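Local coordinates for protein cellulase (Uncultured bacterium, PDB 6XSO) that probably hydrolyses internal beta-1,4 bonds of cellulose and related plant polysaccharides as a broad-specificity GH5 subfamily 4 endoglucanase, at residues E55-K69 / R102-M115. Numbering follows the deposited sequence.
Sequences ETCWGQPVTKPELFK and RVKEVVDYVVAQDM
Pro65 lies on one face of the Tyr109 ring, and Phe68 CE2 comes near its edge. Pro65 CD sits 3.8 Å from the centroid of the Tyr109 ring, 12° off the normal, a CH-pi contact. The backbone O of Glu105 is over the opposite face, toward the rim. The Phe68 ring is also covered on both sides. Val110 CG2 stands over its centre in a second CH-pi contact, and Leu67 CD2 is offset on the other face. With CG anti to its carbonyl carbon (chi1 -60°), Phe68 also brings CD2 to 3.6 Å from Tyr109 CB. Met115 CE packs on Phe68 CB.

The third flat group is the guanidinium of Arg102. Val106 CG2 covers one face, and polar partners ring the edge. Glu55 is gripped side-on: Arg102 NE bonds Glu55 OE1 at 2.8 Å, and NH2 bonds OE2 almost straight (174°). NH2 also reaches Thr63 O, while NH1 bonds Glu105 OE1 and Tyr109 OH.

This is the outer layer of the GH5 TIM barrel. Helix 97-111 packs beside the start of helix 66-73 and the loop before it. Phe68, Val106, Val110 and Met115 also touch strand 78-81 beneath.

Glu55 OE2 accepts two further bonds, from Thr63 N and OG1. The buried carboxylate is thus held by Arg102 and Thr63 together, which probably favours its charged form. At the other end, Gln113 lays its amide against Lys69, with CD 3.5 Å from Lys69 CA. One water joins Gln113 NE2 to the backbone oxygens of Pro65 and Tyr109.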
loop_
_atom_site.group_PDB
_atom_site.type_symbol
_atom_site.label_atom_id
_atom_site.label_comp_id
_atom_site.label_asym_id
_atom_site.label_seq_id
_atom_site.Cartn_x
_atom_site.Cartn_y
_atom_site.Cartn_z
ATOM N N GLU A 55 12.377 9.836 -9.593
ATOM C CA GLU A 55 12.599 8.468 -9.141
ATOM C C GLU A 55 13.798 8.357 -8.212
ATOM O O GLU A 55 13.805 7.502 -7.315
ATOM C CB GLU A 55 12.803 7.573 -10.365
ATOM C CG GLU A 55 12.949 6.090 -10.053
ATOM C CD GLU A 55 12.687 5.204 -11.257
ATOM O OE1 GLU A 55 12.411 5.748 -12.355
ATOM O OE2 GLU A 55 12.812 3.959 -11.125
ATOM N N THR A 56 14.796 9.214 -8.393
ATOM C CA THR A 56 16.054 9.127 -7.660
ATOM C C THR A 56 16.207 10.168 -6.547
ATOM O O THR A 56 17.266 10.220 -5.913
ATOM C CB THR A 56 17.250 9.235 -8.629
ATOM O OG1 THR A 56 17.348 10.562 -9.177
ATOM C CG2 THR A 56 17.129 8.234 -9.789
ATOM N N CYS A 57 15.192 10.988 -6.274
ATOM C CA CYS A 57 15.436 12.111 -5.370
ATOM C C CYS A 57 15.610 11.695 -3.916
ATOM O O CYS A 57 16.131 12.493 -3.133
ATOM C CB CYS A 57 14.372 13.194 -5.535
ATOM S SG CYS A 57 12.798 12.876 -4.798
ATOM N N TRP A 58 15.231 10.469 -3.534
ATOM C CA TRP A 58 15.483 9.969 -2.186
ATOM C C TRP A 58 16.578 8.897 -2.156
ATOM O O TRP A 58 16.629 8.081 -1.226
ATOM C CB TRP A 58 14.194 9.476 -1.531
ATOM C CG TRP A 58 13.256 10.595 -1.113
ATOM C CD1 TRP A 58 13.500 11.940 -1.155
ATOM C CD2 TRP A 58 11.941 10.447 -0.571
ATOM N NE1 TRP A 58 12.404 12.642 -0.691
ATOM C CE2 TRP A 58 11.435 11.744 -0.327
ATOM C CE3 TRP A 58 11.137 9.340 -0.279
ATOM C CZ2 TRP A 58 10.164 11.958 0.196
ATOM C CZ3 TRP A 58 9.876 9.558 0.240
ATOM C CH2 TRP A 58 9.403 10.844 0.473
ATOM N N GLY A 59 17.473 8.911 -3.135
ATOM C CA GLY A 59 18.653 8.067 -3.101
ATOM C C GLY A 59 18.476 6.649 -3.591
ATOM O O GLY A 59 19.388 5.841 -3.411
ATOM N N GLN A 60 17.350 6.316 -4.168
ATOM C CA GLN A 60 17.246 5.030 -4.838
ATOM C C GLN A 60 17.622 5.189 -6.309
ATOM O O GLN A 60 17.438 6.260 -6.894
ATOM C CB GLN A 60 15.828 4.495 -4.733
ATOM C CG GLN A 60 15.359 4.232 -3.310
ATOM C CD GLN A 60 16.208 3.216 -2.565
ATOM O OE1 GLN A 60 16.726 2.267 -3.149
ATOM N NE2 GLN A 60 16.358 3.422 -1.263
ATOM N N PRO A 61 18.178 4.155 -6.924
ATOM C CA PRO A 61 18.557 4.236 -8.338
ATOM C C PRO A 61 17.344 4.088 -9.247
ATOM O O PRO A 61 16.260 3.677 -8.831
ATOM C CB PRO A 61 19.485 3.029 -8.504
ATOM C CG PRO A 61 18.898 2.008 -7.521
ATOM C CD PRO A 61 18.426 2.819 -6.342
ATOM N N VAL A 62 17.553 4.430 -10.521
ATOM C CA VAL A 62 16.558 4.125 -11.544
ATOM C C VAL A 62 16.317 2.622 -11.568
ATOM O O VAL A 62 17.258 1.828 -11.683
ATOM C CB VAL A 62 17.018 4.656 -12.909
ATOM C CG1 VAL A 62 16.101 4.159 -14.020
ATOM C CG2 VAL A 62 17.046 6.189 -12.901
ATOM N N THR A 63 15.051 2.228 -11.456
ATOM C CA THR A 63 14.710 0.822 -11.277
ATOM C C THR A 63 14.931 0.063 -12.586
ATOM O O THR A 63 14.688 0.589 -13.675
ATOM C CB THR A 63 13.248 0.716 -10.873
ATOM O OG1 THR A 63 12.971 1.525 -9.708
ATOM C CG2 THR A 63 12.845 -0.720 -10.518
ATOM N N LYS A 64 15.400 -1.176 -12.478
ATOM C CA LYS A 64 15.648 -2.043 -13.619
ATOM C C LYS A 64 14.908 -3.357 -13.439
ATOM O O LYS A 64 14.619 -3.773 -12.310
ATOM C CB LYS A 64 17.141 -2.346 -13.787
ATOM C CG LYS A 64 17.939 -1.132 -14.212
ATOM C CD LYS A 64 19.337 -1.493 -14.632
ATOM C CE LYS A 64 20.184 -1.887 -13.447
ATOM N NZ LYS A 64 21.510 -2.384 -13.922
ATOM N N PRO A 65 14.627 -4.067 -14.542
ATOM C CA PRO A 65 13.767 -5.255 -14.420
ATOM C C PRO A 65 14.415 -6.406 -13.677
ATOM O O PRO A 65 13.702 -7.229 -13.089
ATOM C CB PRO A 65 13.429 -5.607 -15.878
ATOM C CG PRO A 65 14.489 -4.944 -16.698
ATOM C CD PRO A 65 14.829 -3.677 -15.953
ATOM N N GLU A 66 15.743 -6.480 -13.678
ATOM C CA GLU A 66 16.422 -7.608 -13.055
ATOM C C GLU A 66 16.142 -7.676 -11.561
ATOM O O GLU A 66 16.097 -8.773 -10.988
ATOM C CB GLU A 66 17.915 -7.494 -13.337
ATOM C CG GLU A 66 18.303 -7.782 -14.780
ATOM C CD GLU A 66 17.887 -6.730 -15.814
ATOM O OE1 GLU A 66 17.790 -5.507 -15.505
ATOM O OE2 GLU A 66 17.679 -7.156 -16.970
ATOM N N LEU A 67 15.969 -6.525 -10.911
ATOM C CA LEU A 67 15.614 -6.513 -9.497
ATOM C C LEU A 67 14.432 -7.432 -9.208
ATOM O O LEU A 67 14.412 -8.137 -8.196
ATOM C CB LEU A 67 15.270 -5.085 -9.057
ATOM C CG LEU A 67 14.714 -4.905 -7.651
ATOM C CD1 LEU A 67 15.721 -5.297 -6.579
ATOM C CD2 LEU A 67 14.257 -3.426 -7.479
ATOM N N PHE A 68 13.419 -7.423 -10.070
ATOM C CA PHE A 68 12.217 -8.200 -9.793
ATOM C C PHE A 68 12.393 -9.672 -10.142
ATOM O O PHE A 68 11.765 -10.519 -9.498
ATOM C CB PHE A 68 11.012 -7.539 -10.451
ATOM C CG PHE A 68 10.779 -6.133 -9.950
ATOM C CD1 PHE A 68 10.519 -5.895 -8.609
ATOM C CD2 PHE A 68 10.908 -5.056 -10.802
ATOM C CE1 PHE A 68 10.334 -4.601 -8.146
ATOM C CE2 PHE A 68 10.726 -3.762 -10.337
ATOM C CZ PHE A 68 10.445 -3.542 -9.015
ATOM N N LYS A 69 13.226 -9.990 -11.134
ATOM C CA LYS A 69 13.637 -11.380 -11.340
ATOM C C LYS A 69 14.257 -11.931 -10.069
ATOM O O LYS A 69 13.933 -13.044 -9.637
ATOM C CB LYS A 69 14.617 -11.454 -12.504
ATOM C CG LYS A 69 15.163 -12.865 -12.828
ATOM C CD LYS A 69 16.123 -12.822 -14.035
ATOM C CE LYS A 69 16.679 -14.205 -14.403
ATOM N NZ LYS A 69 17.522 -14.707 -13.294
ATOM N N ARG A 102 6.572 6.028 -17.424
ATOM C CA ARG A 102 7.575 5.443 -16.535
ATOM C C ARG A 102 6.929 4.505 -15.519
ATOM O O ARG A 102 7.445 3.414 -15.254
ATOM C CB ARG A 102 8.396 6.521 -15.824
ATOM C CG ARG A 102 9.417 5.967 -14.827
ATOM C CD ARG A 102 10.397 5.042 -15.512
ATOM N NE ARG A 102 11.263 4.393 -14.541
ATOM C CZ ARG A 102 11.931 3.268 -14.770
ATOM N NH1 ARG A 102 11.832 2.664 -15.945
ATOM N NH2 ARG A 102 12.698 2.752 -13.826
ATOM N N VAL A 103 5.816 4.933 -14.910
ATOM C CA VAL A 103 5.095 4.067 -13.983
ATOM C C VAL A 103 4.748 2.759 -14.672
ATOM O O VAL A 103 4.919 1.671 -14.107
ATOM C CB VAL A 103 3.837 4.776 -13.449
ATOM C CG1 VAL A 103 3.071 3.821 -12.536
ATOM C CG2 VAL A 103 4.198 6.062 -12.705
ATOM N N LYS A 104 4.268 2.843 -15.911
ATOM C CA LYS A 104 3.928 1.639 -16.662
ATOM C C LYS A 104 5.146 0.739 -16.891
ATOM O O LYS A 104 5.032 -0.489 -16.804
ATOM C CB LYS A 104 3.260 2.037 -17.977
ATOM C CG LYS A 104 2.684 0.872 -18.765
ATOM C CD LYS A 104 2.071 1.341 -20.082
ATOM C CE LYS A 104 1.443 0.184 -20.860
ATOM N NZ LYS A 104 2.380 -0.967 -21.106
ATOM N N GLU A 105 6.316 1.318 -17.187
ATOM C CA GLU A 105 7.526 0.502 -17.318
ATOM C C GLU A 105 7.797 -0.306 -16.053
ATOM O O GLU A 105 8.147 -1.494 -16.124
ATOM C CB GLU A 105 8.747 1.370 -17.650
ATOM C CG GLU A 105 8.741 1.921 -19.070
ATOM C CD GLU A 105 9.814 2.982 -19.355
ATOM O OE1 GLU A 105 10.506 3.431 -18.417
ATOM O OE2 GLU A 105 9.933 3.403 -20.529
ATOM N N VAL A 106 7.707 0.333 -14.885
ATOM C CA VAL A 106 8.015 -0.376 -13.650
ATOM C C VAL A 106 6.989 -1.474 -13.397
ATOM O O VAL A 106 7.343 -2.593 -12.994
ATOM C CB VAL A 106 8.147 0.621 -12.483
ATOM C CG1 VAL A 106 8.395 -0.119 -11.185
ATOM C CG2 VAL A 106 9.286 1.587 -12.777
ATOM N N VAL A 107 5.703 -1.181 -13.621
ATOM C CA VAL A 107 4.673 -2.212 -13.505
ATOM C C VAL A 107 4.993 -3.387 -14.420
ATOM O O VAL A 107 4.892 -4.553 -14.013
ATOM C CB VAL A 107 3.292 -1.606 -13.809
ATOM C CG1 VAL A 107 2.243 -2.683 -13.893
ATOM C CG2 VAL A 107 2.961 -0.578 -12.731
ATOM N N ASP A 108 5.386 -3.094 -15.668
ATOM C CA ASP A 108 5.751 -4.140 -16.608
ATOM C C ASP A 108 6.889 -4.989 -16.062
ATOM O O ASP A 108 6.888 -6.216 -16.221
ATOM C CB ASP A 108 6.149 -3.517 -17.951
ATOM C CG ASP A 108 4.956 -3.000 -18.737
ATOM O OD1 ASP A 108 3.808 -3.418 -18.452
ATOM O OD2 ASP A 108 5.159 -2.167 -19.663
ATOM N N TYR A 109 7.869 -4.357 -15.408
ATOM C CA TYR A 109 8.986 -5.123 -14.867
ATOM C C TYR A 109 8.486 -6.150 -13.857
ATOM O O TYR A 109 9.040 -7.255 -13.742
ATOM C CB TYR A 109 9.958 -4.211 -14.118
ATOM C CG TYR A 109 10.679 -3.133 -14.889
ATOM C CD1 TYR A 109 10.782 -3.155 -16.272
ATOM C CD2 TYR A 109 11.299 -2.103 -14.202
ATOM C CE1 TYR A 109 11.466 -2.147 -16.950
ATOM C CE2 TYR A 109 11.986 -1.106 -14.861
ATOM C CZ TYR A 109 12.048 -1.117 -16.231
ATOM O OH TYR A 109 12.726 -0.109 -16.901
ATOM N N VAL A 110 7.476 -5.774 -13.070
ATOM C CA VAL A 110 6.961 -6.651 -12.029
ATOM C C VAL A 110 6.151 -7.790 -12.629
ATOM O O VAL A 110 6.379 -8.971 -12.330
ATOM C CB VAL A 110 6.117 -5.843 -11.026
ATOM C CG1 VAL A 110 5.439 -6.779 -10.055
ATOM C CG2 VAL A 110 6.964 -4.802 -10.299
ATOM N N VAL A 111 5.191 -7.460 -13.493
ATOM C CA VAL A 111 4.312 -8.496 -14.014
ATOM C C VAL A 111 5.042 -9.404 -14.994
ATOM O O VAL A 111 4.582 -10.527 -15.252
ATOM C CB VAL A 111 3.001 -7.906 -14.576
ATOM C CG1 VAL A 111 2.238 -7.145 -13.487
ATOM C CG2 VAL A 111 3.269 -7.038 -15.767
ATOM N N ALA A 112 6.194 -8.971 -15.523
ATOM C CA ALA A 112 7.014 -9.847 -16.347
ATOM C C ALA A 112 7.468 -11.080 -15.590
ATOM O O ALA A 112 7.774 -12.094 -16.227
ATOM C CB ALA A 112 8.252 -9.099 -16.832
ATOM N N GLN A 113 7.515 -11.004 -14.260
ATOM C CA GLN A 113 7.908 -12.115 -13.408
ATOM C C GLN A 113 6.710 -12.895 -12.904
ATOM O O GLN A 113 6.858 -13.743 -12.022
ATOM C CB GLN A 113 8.735 -11.616 -12.227
ATOM C CG GLN A 113 9.972 -10.852 -12.669
ATOM C CD GLN A 113 10.928 -11.703 -13.530
ATOM O OE1 GLN A 113 10.997 -12.926 -13.394
ATOM N NE2 GLN A 113 11.679 -11.043 -14.392
ATOM N N ASP A 114 5.530 -12.618 -13.438
ATOM C CA ASP A 114 4.287 -13.233 -12.988
ATOM C C ASP A 114 4.034 -12.974 -11.506
ATOM O O ASP A 114 3.408 -13.782 -10.812
ATOM C CB ASP A 114 4.218 -14.721 -13.325
ATOM C CG ASP A 114 2.791 -15.195 -13.466
ATOM O OD1 ASP A 114 1.993 -14.495 -14.135
ATOM O OD2 ASP A 114 2.465 -16.256 -12.895
ATOM N N MET A 115 4.512 -11.837 -11.016
ATOM C CA MET A 115 4.145 -11.374 -9.691
ATOM C C MET A 115 2.973 -10.403 -9.790
ATOM O O MET A 115 2.765 -9.747 -10.814
ATOM C CB MET A 115 5.326 -10.667 -9.009
ATOM C CG MET A 115 6.470 -11.633 -8.593
ATOM S SD MET A 115 7.764 -10.864 -7.566
ATOM C CE MET A 115 8.524 -9.874 -8.816
HETATM O O HOH W 1 15.855 0.987 -16.181
HETATM O O HOH W 2 11.492 -8.098 -14.572
#